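Local coordinates for calcium dodecin (Mycobacterium tuberculosis, PDB 3ONR), which binds calcium ions at the interfaces between subunits of a hollow, spherical dodecamer and may also sequester other small ligands, at residues 3-9 and 60-66; 21-26 and 57-61. The protein carries 2 engineered substitutions. One frame throughout, in Å; residues are numbered along the deposited sequence.

Overall arrangement
Strand 54-65 is the element common to both contacts, and it serves each with different chemistry. In interaction 1 it pairs antiparallel with strand 4-14, so a ladder of backbone hydrogen bonds carries the contact and the side chains above and below range from buried apolar groups to partly exposed charged groups. Interaction 2 is smaller and wholly buried: helix 18-32 lies on the sheet through alanine and valine side chains, with no hydrogen bond crossing. L60 and E61 belong to both ranges, and L60 turns from the ladder toward the helix. Interaction 1 is centred about 11 Å from the centre of the chain, interaction 2 about 4 Å and closer to the calcium ion.

Interaction 1 (3-9 and 60-66); sequences SVYKVID and LEVSFKM
F64 and K6 form a hydrogen-bonded pair of the antiparallel ladder and bury the most surface here, with M66 close behind. Their side chains run side by side in the same direction, so the aliphatic part of the lysine lies along the phenyl ring, K6 CB being 3.8 Å from F64 CE1. With CG of F64 held between its own backbone N and carbonyl carbon (chi1 45°), the ring folds back over the neighbouring strand: K6 O sits over one face, offset toward the rim, while I8 CG1 meets the ring edge in plane, 3.9 Å from F64 CE2. Backbone bonds join the pair both ways, K6 N to F64 O at 2.8 Å and F64 N to K6 O at 3.0 Å. Just past the strand end, M66 N makes a nearly straight bond to V4 O (2.9 Å, 174°), and its extended chain brings SD to 3.6 Å from V4 CG1. Toward the other end, I8 and V62 exchange a second pair of backbone bonds, and I8 CG1 packs on V62 CG2. A water within bonding distance of D9 OD2 and E61 OE2 probably eases their like-charge proximity, and E61 OE1 forms a salt bridge with K59 of a second subunit. Strand 38-48 flanks strand 54-65 on its other side, helix 18-32 touches L60, and strands of two neighbouring subunits extend the sheet beyond strand 4-14.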
# COMPACT_ATOMS: atom_id res chain seq x y z
N SER A 3 0.52 -8.35 -30.01
CA SER A 3 -0.59 -8.59 -29.05
C SER A 3 -0.55 -7.61 -27.85
O SER A 3 0.39 -7.59 -27.07
CB SER A 3 -0.61 -10.04 -28.54
OG SER A 3 -0.55 -10.91 -29.67
N VAL A 4 -1.58 -6.82 -27.77
CA VAL A 4 -1.82 -5.91 -26.66
C VAL A 4 -3.11 -6.29 -25.96
O VAL A 4 -4.07 -6.66 -26.64
CB VAL A 4 -1.87 -4.44 -27.22
CG1 VAL A 4 -2.24 -3.47 -26.07
CG2 VAL A 4 -0.53 -4.10 -27.82
N TYR A 5 -3.21 -6.14 -24.63
CA TYR A 5 -4.34 -6.61 -23.88
C TYR A 5 -4.98 -5.47 -23.08
O TYR A 5 -4.30 -4.48 -22.75
CB TYR A 5 -3.89 -7.63 -22.86
CG TYR A 5 -3.19 -8.79 -23.51
CD1 TYR A 5 -1.84 -8.71 -23.87
CD2 TYR A 5 -3.88 -10.02 -23.68
CE1 TYR A 5 -1.22 -9.77 -24.50
CE2 TYR A 5 -3.26 -11.11 -24.36
CZ TYR A 5 -1.93 -10.99 -24.71
OH TYR A 5 -1.26 -12.04 -25.35
N LYS A 6 -6.26 -5.60 -22.85
CA LYS A 6 -6.98 -4.64 -22.02
C LYS A 6 -7.25 -5.26 -20.69
O LYS A 6 -7.44 -6.49 -20.60
CB LYS A 6 -8.30 -4.26 -22.71
CG LYS A 6 -9.07 -3.19 -21.88
CD LYS A 6 -10.15 -2.55 -22.75
CE LYS A 6 -11.15 -1.81 -21.90
NZ LYS A 6 -10.65 -0.56 -21.34
N VAL A 7 -7.17 -4.48 -19.64
CA VAL A 7 -7.36 -5.04 -18.27
C VAL A 7 -8.59 -4.35 -17.70
O VAL A 7 -8.61 -3.08 -17.64
CB VAL A 7 -6.13 -4.63 -17.34
CG1 VAL A 7 -6.30 -5.23 -15.87
CG2 VAL A 7 -4.90 -5.10 -17.97
N ILE A 8 -9.54 -5.13 -17.19
CA ILE A 8 -10.59 -4.40 -16.49
C ILE A 8 -10.92 -5.04 -15.15
O ILE A 8 -10.50 -6.18 -14.88
CB ILE A 8 -11.86 -4.44 -17.34
CG1 ILE A 8 -12.22 -5.90 -17.55
CG2 ILE A 8 -11.65 -3.76 -18.64
CD1 ILE A 8 -13.66 -6.05 -17.93
N ASP A 9 -11.67 -4.29 -14.35
CA ASP A 9 -12.11 -4.71 -13.04
C ASP A 9 -13.66 -4.95 -13.13
O ASP A 9 -14.36 -4.16 -13.76
CB ASP A 9 -11.83 -3.59 -12.09
CG ASP A 9 -10.38 -3.66 -11.49
OD1 ASP A 9 -9.57 -4.54 -11.88
OD2 ASP A 9 -10.09 -2.81 -10.62
N LEU A 60 -12.91 -8.34 -9.17
CA LEU A 60 -11.92 -9.17 -9.84
C LEU A 60 -11.22 -8.37 -10.97
O LEU A 60 -11.85 -7.57 -11.61
CB LEU A 60 -12.57 -10.33 -10.54
CG LEU A 60 -13.41 -11.31 -9.64
CD1 LEU A 60 -14.05 -12.35 -10.47
CD2 LEU A 60 -12.47 -11.97 -8.60
N GLU A 61 -9.96 -8.65 -11.18
CA GLU A 61 -9.25 -8.00 -12.34
C GLU A 61 -8.99 -9.13 -13.37
O GLU A 61 -8.45 -10.18 -13.01
CB GLU A 61 -7.93 -7.42 -11.83
CG GLU A 61 -7.11 -6.70 -12.89
CD GLU A 61 -5.70 -6.27 -12.43
OE1 GLU A 61 -4.75 -6.44 -13.20
OE2 GLU A 61 -5.52 -5.72 -11.33
N VAL A 62 -9.36 -8.90 -14.63
CA VAL A 62 -9.09 -9.86 -15.70
C VAL A 62 -8.51 -9.07 -16.89
O VAL A 62 -8.74 -7.86 -17.00
CB VAL A 62 -10.42 -10.61 -16.19
CG1 VAL A 62 -10.95 -11.46 -15.01
CG2 VAL A 62 -11.48 -9.58 -16.62
N SER A 63 -7.81 -9.77 -17.78
CA SER A 63 -7.34 -9.11 -19.01
C SER A 63 -7.64 -9.96 -20.22
O SER A 63 -7.86 -11.17 -20.10
CB SER A 63 -5.86 -8.83 -18.90
OG SER A 63 -5.14 -10.03 -18.61
N PHE A 64 -7.62 -9.35 -21.41
CA PHE A 64 -7.92 -10.08 -22.66
C PHE A 64 -7.33 -9.32 -23.80
O PHE A 64 -7.07 -8.11 -23.72
CB PHE A 64 -9.49 -10.18 -22.89
CG PHE A 64 -10.24 -8.87 -22.63
CD1 PHE A 64 -10.43 -7.94 -23.63
CD2 PHE A 64 -10.62 -8.54 -21.36
CE1 PHE A 64 -11.05 -6.72 -23.38
CE2 PHE A 64 -11.27 -7.33 -21.10
CZ PHE A 64 -11.47 -6.42 -22.09
N LYS A 65 -7.03 -10.06 -24.83
CA LYS A 65 -6.47 -9.44 -26.09
C LYS A 65 -7.41 -8.35 -26.65
O LYS A 65 -8.63 -8.53 -26.66
CB LYS A 65 -6.25 -10.55 -27.11
CG LYS A 65 -5.30 -10.21 -28.23
CD LYS A 65 -4.60 -11.50 -28.71
CE LYS A 65 -3.72 -11.21 -29.87
NZ LYS A 65 -3.11 -12.51 -30.29
N MET A 66 -6.83 -7.22 -27.10
CA MET A 66 -7.61 -6.16 -27.79
C MET A 66 -7.82 -6.58 -29.19
O MET A 66 -6.86 -6.83 -29.84
CB MET A 66 -6.79 -4.88 -27.93
CG MET A 66 -6.52 -4.17 -26.61
SD MET A 66 -5.65 -2.58 -26.94
CE MET A 66 -6.16 -2.06 -25.33
O HOH W 1 -4.07 -7.17 -29.87
O HOH W 2 -7.43 -3.64 -10.29

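Interaction 2 (21-26 and 57-61); sequences AAAEAV and RIKLE
I58 sets CG1 anti to its backbone N (chi1 -176°), which places the CG2 methyl between that N and the carbonyl carbon and directs it at the helix. L60, two residues on and likewise facing the helix, has CG anti to the carbonyl carbon (chi1 -58°) and CD1 anti to CA, so that this methyl leads toward the helix. Each residue thus presents one methyl to a different part of the helix surface.

I58 CG2 rests against the first turn of segment 21-26. It lies 3.7 Å from A21 CB and 3.5 Å from A22 N, so the methyl packs on the main chain as well as on the two alanine side chains. L60 CD1 settles farther along, 3.7 Å from A25 CB and 3.6 Å from A22 O. That oxygen already accepts the helical bond from V26 N, at 2.9 Å, and its approach to the methyl is simple packing. V26 adds CG2 at 4.0 Å from L60 CD1, the two side chains meeting at about a right angle. A22 touches both strand residues and so links the two methyl sites.

The small alanines are consistent with a close approach: the axes of segments 21-26 and 57-61 come to 8.2 Å, their directions 44° apart. V41 of strand 38-48 touches both I58 and L60, while W18 and M46 of a fourth subunit pack on I58 and A22. E19, a calcium ligand shared between neighbouring subunits, lies on the same helix, its side chain about 6 Å from that of A22. A beta-alpha-beta-beta chain whose last strand, 54-65, is the middle strand of the antiparallel sheet, with the helix packed on it, is the dodecin fold, and this contact forms part of its hydrophobic layer.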
# COMPACT_ATOMS: atom_id res chain seq x y z
N ALA A 21 -20.16 -15.48 -6.31
CA ALA A 21 -20.10 -14.12 -6.85
C ALA A 21 -18.95 -14.06 -7.88
O ALA A 21 -19.15 -13.59 -9.04
CB ALA A 21 -19.88 -13.12 -5.72
N ALA A 22 -17.80 -14.62 -7.51
CA ALA A 22 -16.64 -14.62 -8.43
C ALA A 22 -16.90 -15.45 -9.69
O ALA A 22 -16.53 -15.00 -10.79
CB ALA A 22 -15.37 -15.15 -7.72
N ALA A 23 -17.46 -16.65 -9.55
CA ALA A 23 -17.73 -17.51 -10.72
C ALA A 23 -18.72 -16.84 -11.64
O ALA A 23 -18.59 -16.96 -12.88
CB ALA A 23 -18.22 -18.89 -10.31
N GLU A 24 -19.68 -16.10 -11.08
CA GLU A 24 -20.70 -15.40 -11.90
C GLU A 24 -20.01 -14.33 -12.75
O GLU A 24 -20.32 -14.24 -13.94
CB GLU A 24 -21.75 -14.69 -11.03
CG GLU A 24 -22.65 -15.63 -10.21
CD GLU A 24 -23.68 -16.34 -10.98
OE1 GLU A 24 -24.46 -17.08 -10.33
OE2 GLU A 24 -23.75 -16.15 -12.22
N ALA A 25 -19.14 -13.54 -12.11
CA ALA A 25 -18.33 -12.49 -12.80
C ALA A 25 -17.49 -13.13 -13.91
O ALA A 25 -17.52 -12.68 -15.05
CB ALA A 25 -17.45 -11.73 -11.85
N VAL A 26 -16.72 -14.16 -13.55
CA VAL A 26 -15.93 -14.87 -14.62
C VAL A 26 -16.76 -15.42 -15.76
O VAL A 26 -16.41 -15.21 -16.93
CB VAL A 26 -15.06 -16.01 -14.04
CG1 VAL A 26 -14.48 -16.85 -15.16
CG2 VAL A 26 -13.99 -15.41 -13.07
N ARG A 57 -20.05 -9.55 -2.30
CA ARG A 57 -19.65 -8.89 -3.55
C ARG A 57 -18.12 -8.98 -3.69
O ARG A 57 -17.38 -8.91 -2.70
CB ARG A 57 -20.05 -7.41 -3.55
CG ARG A 57 -21.57 -7.17 -3.25
CD ARG A 57 -22.01 -5.73 -3.57
NE ARG A 57 -21.34 -4.75 -2.72
CZ ARG A 57 -21.69 -3.48 -2.59
NH1 ARG A 57 -22.77 -3.01 -3.25
NH2 ARG A 57 -20.95 -2.67 -1.81
N ILE A 58 -17.62 -9.22 -4.91
CA ILE A 58 -16.17 -9.43 -5.06
C ILE A 58 -15.69 -8.77 -6.37
O ILE A 58 -16.34 -8.93 -7.38
CB ILE A 58 -15.79 -10.92 -4.99
CG1 ILE A 58 -14.27 -11.12 -5.06
CG2 ILE A 58 -16.44 -11.72 -6.17
CD1 ILE A 58 -13.89 -12.56 -4.57
N LYS A 59 -14.62 -7.96 -6.25
CA LYS A 59 -14.07 -7.19 -7.40
C LYS A 59 -12.90 -8.05 -7.86
O LYS A 59 -11.98 -8.40 -7.04
CB LYS A 59 -13.58 -5.79 -6.94
CG LYS A 59 -12.98 -5.01 -8.11
CD LYS A 59 -13.03 -3.52 -7.84
CE LYS A 59 -12.08 -3.10 -6.79
NZ LYS A 59 -12.07 -1.56 -6.74
N LEU A 60 -12.91 -8.34 -9.17
CA LEU A 60 -11.92 -9.17 -9.84
C LEU A 60 -11.22 -8.37 -10.97
O LEU A 60 -11.85 -7.57 -11.61
CB LEU A 60 -12.57 -10.33 -10.54
CG LEU A 60 -13.41 -11.31 -9.64
CD1 LEU A 60 -14.05 -12.35 -10.47
CD2 LEU A 60 -12.47 -11.97 -8.60
N GLU A 61 -9.96 -8.65 -11.18
CA GLU A 61 -9.25 -8.00 -12.34
C GLU A 61 -8.99 -9.13 -13.37
O GLU A 61 -8.45 -10.18 -13.01
CB GLU A 61 -7.93 -7.42 -11.83
CG GLU A 61 -7.11 -6.70 -12.89
CD GLU A 61 -5.70 -6.27 -12.43
OE1 GLU A 61 -4.75 -6.44 -13.20
OE2 GLU A 61 -5.52 -5.72 -11.33